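Local coordinates for haloacid delahogenase-like family hydrolase (Xanthomonas campestris pv. campestris, PDB 2PKE), which probably acts as a magnesium-dependent phosphatase of the haloacid dehalogenase-like family, with its physiological substrate not established, at residues 117-128 and 233-244. Numbering follows the deposited sequence.
Sequences VREAVAAIAADY and PSGWPAAVRALD
Ile124 CD1 lies between Trp236 CB and Val240 CG2, 3.9 Å from each, while Ile124 CG1 rests against Pro237 CA. With CG1 turned beside the backbone N (chi1 -69°), the chain extends toward helix 236-250. One turn earlier, the CB of Ala120 sits 3.7 Å from Trp236 CE3 and also meets the carbonyl O of Pro233; the axes of helices 117-125 and 236-244 approach to 9.2 Å and are inclined by 31°. Both helices pack on the same face of the parallel sheet of this Rossmann-like HAD core: Ile124 and Val240 touch Val16 of the central strand 15-18, which leads to the magnesium-binding aspartates Asp19 and Asp21. Trp236 NE1 is held by Thr206. Toward the other end, Val240 CG1 lies over one face of the Tyr128 ring, displaced toward the rim and 3.5 Å from the centroid, in a CH-pi contact. Tyr128 OH donates to the anti lone pair of Asp244 OD2 (2.7 Å), with the carboxylate plane 69° from the ring; Asp244 OD1 accepts from the backbone N of Ala12 and Ile13. At the outer margin, a water donates to Ala123 O beside Asp127 and Arg241.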
ATOM      1  N   VAL A 117      -5.867  23.661   9.047  1.00 21.48           N
ATOM      2  CA  VAL A 117      -6.413  22.438   8.474  1.00 20.56           C
ATOM      3  C   VAL A 117      -7.344  21.726   9.434  1.00 19.41           C
ATOM      4  O   VAL A 117      -8.472  21.422   9.090  1.00 19.98           O
ATOM      5  CB  VAL A 117      -5.303  21.528   7.954  1.00 22.61           C
ATOM      6  CG1 VAL A 117      -5.784  20.096   7.742  1.00 19.86           C
ATOM      7  CG2 VAL A 117      -4.735  22.119   6.657  1.00 20.71           C
ATOM      8  N   ARG A 118      -6.917  21.525  10.677  1.00 17.32           N
ATOM      9  CA  ARG A 118      -7.730  20.766  11.614  1.00 21.40           C
ATOM     10  C   ARG A 118      -9.067  21.422  11.818  1.00 21.89           C
ATOM     11  O   ARG A 118     -10.105  20.719  11.904  1.00 21.29           O
ATOM     12  CB  ARG A 118      -6.989  20.581  12.957  1.00 23.70           C
ATOM     13  CG  ARG A 118      -7.721  19.730  13.949  1.00 24.10           C
ATOM     14  CD  ARG A 118      -6.941  19.353  15.204  1.00 26.00           C
ATOM     15  NE  ARG A 118      -7.951  18.593  15.864  1.00 22.79           N
ATOM     16  CZ  ARG A 118      -8.068  17.282  15.855  1.00 24.46           C
ATOM     17  NH1 ARG A 118      -7.091  16.473  15.470  1.00 23.57           N
ATOM     18  NH2 ARG A 118      -9.150  16.781  16.389  1.00 22.50           N
ATOM     19  N   GLU A 119      -9.090  22.754  11.921  1.00 22.63           N
ATOM     20  CA  GLU A 119     -10.374  23.451  12.146  1.00 21.51           C
ATOM     21  C   GLU A 119     -11.279  23.324  10.923  1.00 21.43           C
ATOM     22  O   GLU A 119     -12.441  23.148  11.078  1.00 20.94           O
ATOM     23  CB  GLU A 119     -10.202  24.962  12.440  1.00 23.14           C
ATOM     24  CG  GLU A 119      -9.677  25.235  13.853  1.00 29.56           C
ATOM     25  CD  GLU A 119      -8.153  25.160  13.997  1.00 42.31           C
ATOM     26  OE1 GLU A 119      -7.426  24.806  13.016  1.00 39.11           O
ATOM     27  OE2 GLU A 119      -7.687  25.476  15.125  1.00 48.38           O
ATOM     28  N   ALA A 120     -10.710  23.503   9.729  1.00 23.32           N
ATOM     29  CA  ALA A 120     -11.425  23.341   8.427  1.00 22.25           C
ATOM     30  C   ALA A 120     -12.079  21.942   8.341  1.00 19.90           C
ATOM     31  O   ALA A 120     -13.285  21.809   8.116  1.00 19.48           O
ATOM     32  CB  ALA A 120     -10.446  23.554   7.285  1.00 21.64           C
ATOM     33  N   VAL A 121     -11.283  20.899   8.577  1.00 20.60           N
ATOM     34  CA  VAL A 121     -11.772  19.510   8.495  1.00 21.07           C
ATOM     35  C   VAL A 121     -12.885  19.228   9.501  1.00 22.19           C
ATOM     36  O   VAL A 121     -13.883  18.590   9.158  1.00 23.99           O
ATOM     37  CB  VAL A 121     -10.655  18.455   8.741  1.00 18.28           C
ATOM     38  CG1 VAL A 121     -11.222  17.037   8.692  1.00 15.80           C
ATOM     39  CG2 VAL A 121      -9.445  18.628   7.787  1.00 20.73           C
ATOM     40  N   ALA A 122     -12.680  19.648  10.757  1.00 22.49           N
ATOM     41  CA  ALA A 122     -13.690  19.499  11.806  1.00 22.28           C
ATOM     42  C   ALA A 122     -14.973  20.214  11.412  1.00 22.42           C
ATOM     43  O   ALA A 122     -16.087  19.719  11.647  1.00 18.24           O
ATOM     44  CB  ALA A 122     -13.121  20.070  13.199  1.00 21.07           C
ATOM     45  N   ALA A 123     -14.831  21.428  10.871  1.00 24.81           N
ATOM     46  CA  ALA A 123     -16.004  22.216  10.456  1.00 22.01           C
ATOM     47  C   ALA A 123     -16.790  21.494   9.362  1.00 24.00           C
ATOM     48  O   ALA A 123     -18.022  21.402   9.430  1.00 26.05           O
ATOM     49  CB  ALA A 123     -15.589  23.650   9.990  1.00 23.64           C
ATOM     50  N   ILE A 124     -16.072  20.972   8.357  1.00 20.63           N
ATOM     51  CA  ILE A 124     -16.708  20.245   7.266  1.00 19.46           C
ATOM     52  C   ILE A 124     -17.338  18.951   7.778  1.00 19.37           C
ATOM     53  O   ILE A 124     -18.495  18.656   7.445  1.00 22.18           O
ATOM     54  CB  ILE A 124     -15.745  19.966   6.140  1.00 18.32           C
ATOM     55  CG1 ILE A 124     -15.392  21.294   5.448  1.00 16.49           C
ATOM     56  CG2 ILE A 124     -16.357  18.933   5.156  1.00 18.05           C
ATOM     57  CD1 ILE A 124     -14.081  21.295   4.618  1.00 16.93           C
ATOM     58  N   ALA A 125     -16.607  18.243   8.634  1.00 24.62           N
ATOM     59  CA  ALA A 125     -17.036  16.936   9.131  1.00 24.27           C
ATOM     60  C   ALA A 125     -18.317  17.030   9.939  1.00 26.63           C
ATOM     61  O   ALA A 125     -18.958  16.033  10.153  1.00 31.17           O
ATOM     62  CB  ALA A 125     -15.967  16.316   9.940  1.00 22.46           C
ATOM     63  N   ALA A 126     -18.677  18.219  10.397  1.00 30.48           N
ATOM     64  CA  ALA A 126     -19.937  18.447  11.122  1.00 28.75           C
ATOM     65  C   ALA A 126     -21.154  18.241  10.221  1.00 28.84           C
ATOM     66  O   ALA A 126     -22.204  17.826  10.702  1.00 27.46           O
ATOM     67  CB  ALA A 126     -19.951  19.880  11.730  1.00 29.70           C
ATOM     68  N   ASP A 127     -21.013  18.521   8.917  1.00 26.71           N
ATOM     69  CA  ASP A 127     -22.140  18.475   7.954  1.00 26.82           C
ATOM     70  C   ASP A 127     -22.050  17.429   6.838  1.00 23.67           C
ATOM     71  O   ASP A 127     -23.032  17.191   6.135  1.00 25.64           O
ATOM     72  CB  ASP A 127     -22.285  19.842   7.266  1.00 27.59           C
ATOM     73  CG  ASP A 127     -22.555  20.955   8.239  1.00 32.49           C
ATOM     74  OD1 ASP A 127     -23.451  20.772   9.051  1.00 34.25           O
ATOM     75  OD2 ASP A 127     -21.873  21.998   8.195  1.00 45.98           O
ATOM     76  N   TYR A 128     -20.844  16.889   6.646  1.00 21.56           N
ATOM     77  CA  TYR A 128     -20.515  16.002   5.537  1.00 22.40           C
ATOM     78  C   TYR A 128     -19.685  14.832   6.056  1.00 24.00           C
ATOM     79  O   TYR A 128     -18.936  15.017   7.020  1.00 28.57           O
ATOM     80  CB  TYR A 128     -19.669  16.759   4.533  1.00 17.32           C
ATOM     81  CG  TYR A 128     -20.358  17.982   4.021  1.00 18.40           C
ATOM     82  CD1 TYR A 128     -21.294  17.881   3.002  1.00 24.01           C
ATOM     83  CD2 TYR A 128     -20.128  19.227   4.584  1.00 20.83           C
ATOM     84  CE1 TYR A 128     -21.970  19.017   2.526  1.00 19.79           C
ATOM     85  CE2 TYR A 128     -20.795  20.374   4.090  1.00 25.42           C
ATOM     86  CZ  TYR A 128     -21.733  20.258   3.089  1.00 23.31           C
ATOM     87  OH  TYR A 128     -22.452  21.390   2.604  1.00 22.16           O
ATOM     88  N   PRO A 233      -6.676  26.718   3.808  1.00 23.96           N
ATOM     89  CA  PRO A 233      -7.719  25.837   4.330  1.00 21.24           C
ATOM     90  C   PRO A 233      -8.878  26.510   5.028  1.00 19.55           C
ATOM     91  O   PRO A 233      -9.963  25.932   5.075  1.00 19.56           O
ATOM     92  CB  PRO A 233      -6.955  24.912   5.294  1.00 22.55           C
ATOM     93  CG  PRO A 233      -5.580  24.932   4.797  1.00 22.56           C
ATOM     94  CD  PRO A 233      -5.353  26.326   4.324  1.00 23.06           C
ATOM     95  N   SER A 234      -8.670  27.669   5.633  1.00 20.03           N
ATOM     96  CA  SER A 234      -9.757  28.354   6.334  1.00 22.98           C
ATOM     97  C   SER A 234     -10.956  28.652   5.392  1.00 22.43           C
ATOM     98  O   SER A 234     -12.120  28.740   5.831  1.00 22.25           O
ATOM     99  CB  SER A 234      -9.259  29.630   7.044  1.00 24.32           C
ATOM    100  OG  SER A 234      -8.792  30.604   6.134  1.00 23.77           O
ATOM    101  N   GLY A 235     -10.684  28.726   4.088  1.00 24.98           N
ATOM    102  CA  GLY A 235     -11.757  28.893   3.078  1.00 20.61           C
ATOM    103  C   GLY A 235     -12.488  27.623   2.628  1.00 19.61           C
ATOM    104  O   GLY A 235     -13.491  27.700   1.935  1.00 17.63           O
ATOM    105  N   TRP A 236     -12.039  26.448   3.079  1.00 19.19           N
ATOM    106  CA  TRP A 236     -12.587  25.208   2.573  1.00 17.95           C
ATOM    107  C   TRP A 236     -14.055  24.983   2.969  1.00 21.06           C
ATOM    108  O   TRP A 236     -14.821  24.520   2.141  1.00 21.72           O
ATOM    109  CB  TRP A 236     -11.789  23.987   3.046  1.00 18.35           C
ATOM    110  CG  TRP A 236     -10.398  23.819   2.490  1.00 21.00           C
ATOM    111  CD1 TRP A 236      -9.880  24.410   1.403  1.00 17.14           C
ATOM    112  CD2 TRP A 236      -9.400  22.911   2.972  1.00 18.03           C
ATOM    113  NE1 TRP A 236      -8.588  23.980   1.184  1.00 22.14           N
ATOM    114  CE2 TRP A 236      -8.261  23.064   2.139  1.00 16.54           C
ATOM    115  CE3 TRP A 236      -9.312  22.062   4.092  1.00 21.71           C
ATOM    116  CZ2 TRP A 236      -7.079  22.343   2.342  1.00 19.35           C
ATOM    117  CZ3 TRP A 236      -8.145  21.361   4.310  1.00 19.34           C
ATOM    118  CH2 TRP A 236      -7.041  21.485   3.427  1.00 21.94           C
ATOM    119  N   PRO A 237     -14.419  25.208   4.254  1.00 21.67           N
ATOM    120  CA  PRO A 237     -15.802  24.930   4.658  1.00 20.03           C
ATOM    121  C   PRO A 237     -16.817  25.777   3.868  1.00 19.00           C
ATOM    122  O   PRO A 237     -17.805  25.227   3.350  1.00 20.14           O
ATOM    123  CB  PRO A 237     -15.788  25.235   6.178  1.00 20.39           C
ATOM    124  CG  PRO A 237     -14.336  25.110   6.579  1.00 22.33           C
ATOM    125  CD  PRO A 237     -13.596  25.637   5.417  1.00 21.53           C
ATOM    126  N   ALA A 238     -16.530  27.066   3.703  1.00 17.89           N
ATOM    127  CA  ALA A 238     -17.374  27.966   2.878  1.00 20.50           C
ATOM    128  C   ALA A 238     -17.488  27.483   1.419  1.00 19.41           C
ATOM    129  O   ALA A 238     -18.551  27.551   0.802  1.00 20.54           O
ATOM    130  CB  ALA A 238     -16.827  29.429   2.918  1.00 20.02           C
ATOM    131  N   ALA A 239     -16.384  26.988   0.889  1.00 19.32           N
ATOM    132  CA  ALA A 239     -16.310  26.500  -0.496  1.00 20.35           C
ATOM    133  C   ALA A 239     -17.145  25.257  -0.644  1.00 19.30           C
ATOM    134  O   ALA A 239     -17.863  25.144  -1.608  1.00 23.23           O
ATOM    135  CB  ALA A 239     -14.838  26.271  -0.954  1.00 19.37           C
ATOM    136  N   VAL A 240     -17.096  24.368   0.344  1.00 19.41           N
ATOM    137  CA  VAL A 240     -17.907  23.140   0.322  1.00 20.09           C
ATOM    138  C   VAL A 240     -19.392  23.506   0.296  1.00 21.98           C
ATOM    139  O   VAL A 240     -20.175  22.952  -0.507  1.00 20.31           O
ATOM    140  CB  VAL A 240     -17.589  22.189   1.516  1.00 17.28           C
ATOM    141  CG1 VAL A 240     -18.722  21.036   1.667  1.00 15.65           C
ATOM    142  CG2 VAL A 240     -16.200  21.607   1.347  1.00 20.46           C
ATOM    143  N   ARG A 241     -19.760  24.458   1.155  1.00 20.13           N
ATOM    144  CA  ARG A 241     -21.124  24.909   1.259  1.00 24.54           C
ATOM    145  C   ARG A 241     -21.606  25.528  -0.045  1.00 20.68           C
ATOM    146  O   ARG A 241     -22.757  25.355  -0.400  1.00 20.21           O
ATOM    147  CB  ARG A 241     -21.257  25.957   2.342  1.00 24.93           C
ATOM    148  CG  ARG A 241     -21.251  25.414   3.695  1.00 32.72           C
ATOM    149  CD  ARG A 241     -21.286  26.521   4.746  1.00 35.09           C
ATOM    150  NE  ARG A 241     -20.642  25.959   5.894  1.00 43.09           N
ATOM    151  CZ  ARG A 241     -19.548  26.426   6.478  1.00 43.19           C
ATOM    152  NH1 ARG A 241     -18.994  27.590   6.110  1.00 29.20           N
ATOM    153  NH2 ARG A 241     -19.056  25.728   7.497  1.00 39.45           N
ATOM    154  N   ALA A 242     -20.723  26.281  -0.718  1.00 19.98           N
ATOM    155  CA  ALA A 242     -21.071  26.968  -1.936  1.00 17.59           C
ATOM    156  C   ALA A 242     -21.287  25.941  -3.045  1.00 19.25           C
ATOM    157  O   ALA A 242     -22.233  26.068  -3.824  1.00 18.63           O
ATOM    158  CB  ALA A 242     -19.943  28.005  -2.353  1.00 16.40           C
ATOM    159  N   LEU A 243     -20.413  24.935  -3.095  1.00 18.50           N
ATOM    160  CA  LEU A 243     -20.529  23.844  -4.059  1.00 19.18           C
ATOM    161  C   LEU A 243     -21.794  23.051  -3.815  1.00 18.13           C
ATOM    162  O   LEU A 243     -22.492  22.698  -4.768  1.00 17.40           O
ATOM    163  CB  LEU A 243     -19.282  22.966  -4.059  1.00 19.22           C
ATOM    164  CG  LEU A 243     -18.056  23.671  -4.725  1.00 15.81           C
ATOM    165  CD1 LEU A 243     -16.764  22.847  -4.386  1.00 20.09           C
ATOM    166  CD2 LEU A 243     -18.266  23.868  -6.207  1.00 26.92           C
ATOM    167  N   ASP A 244     -22.099  22.800  -2.547  1.00 16.19           N
ATOM    168  CA  ASP A 244     -23.305  22.131  -2.186  1.00 20.31           C
ATOM    169  C   ASP A 244     -24.531  22.894  -2.625  1.00 21.94           C
ATOM    170  O   ASP A 244     -25.484  22.291  -3.071  1.00 20.90           O
ATOM    171  CB  ASP A 244     -23.322  21.902  -0.692  1.00 22.42           C
ATOM    172  CG  ASP A 244     -24.480  21.021  -0.227  1.00 28.16           C
ATOM    173  OD1 ASP A 244     -25.296  20.544  -1.023  1.00 28.26           O
ATOM    174  OD2 ASP A 244     -24.562  20.833   0.984  1.00 30.67           O
TER
HETATM  175  O   HOH W   1     -19.616  22.524   7.412  1.00 35.37           O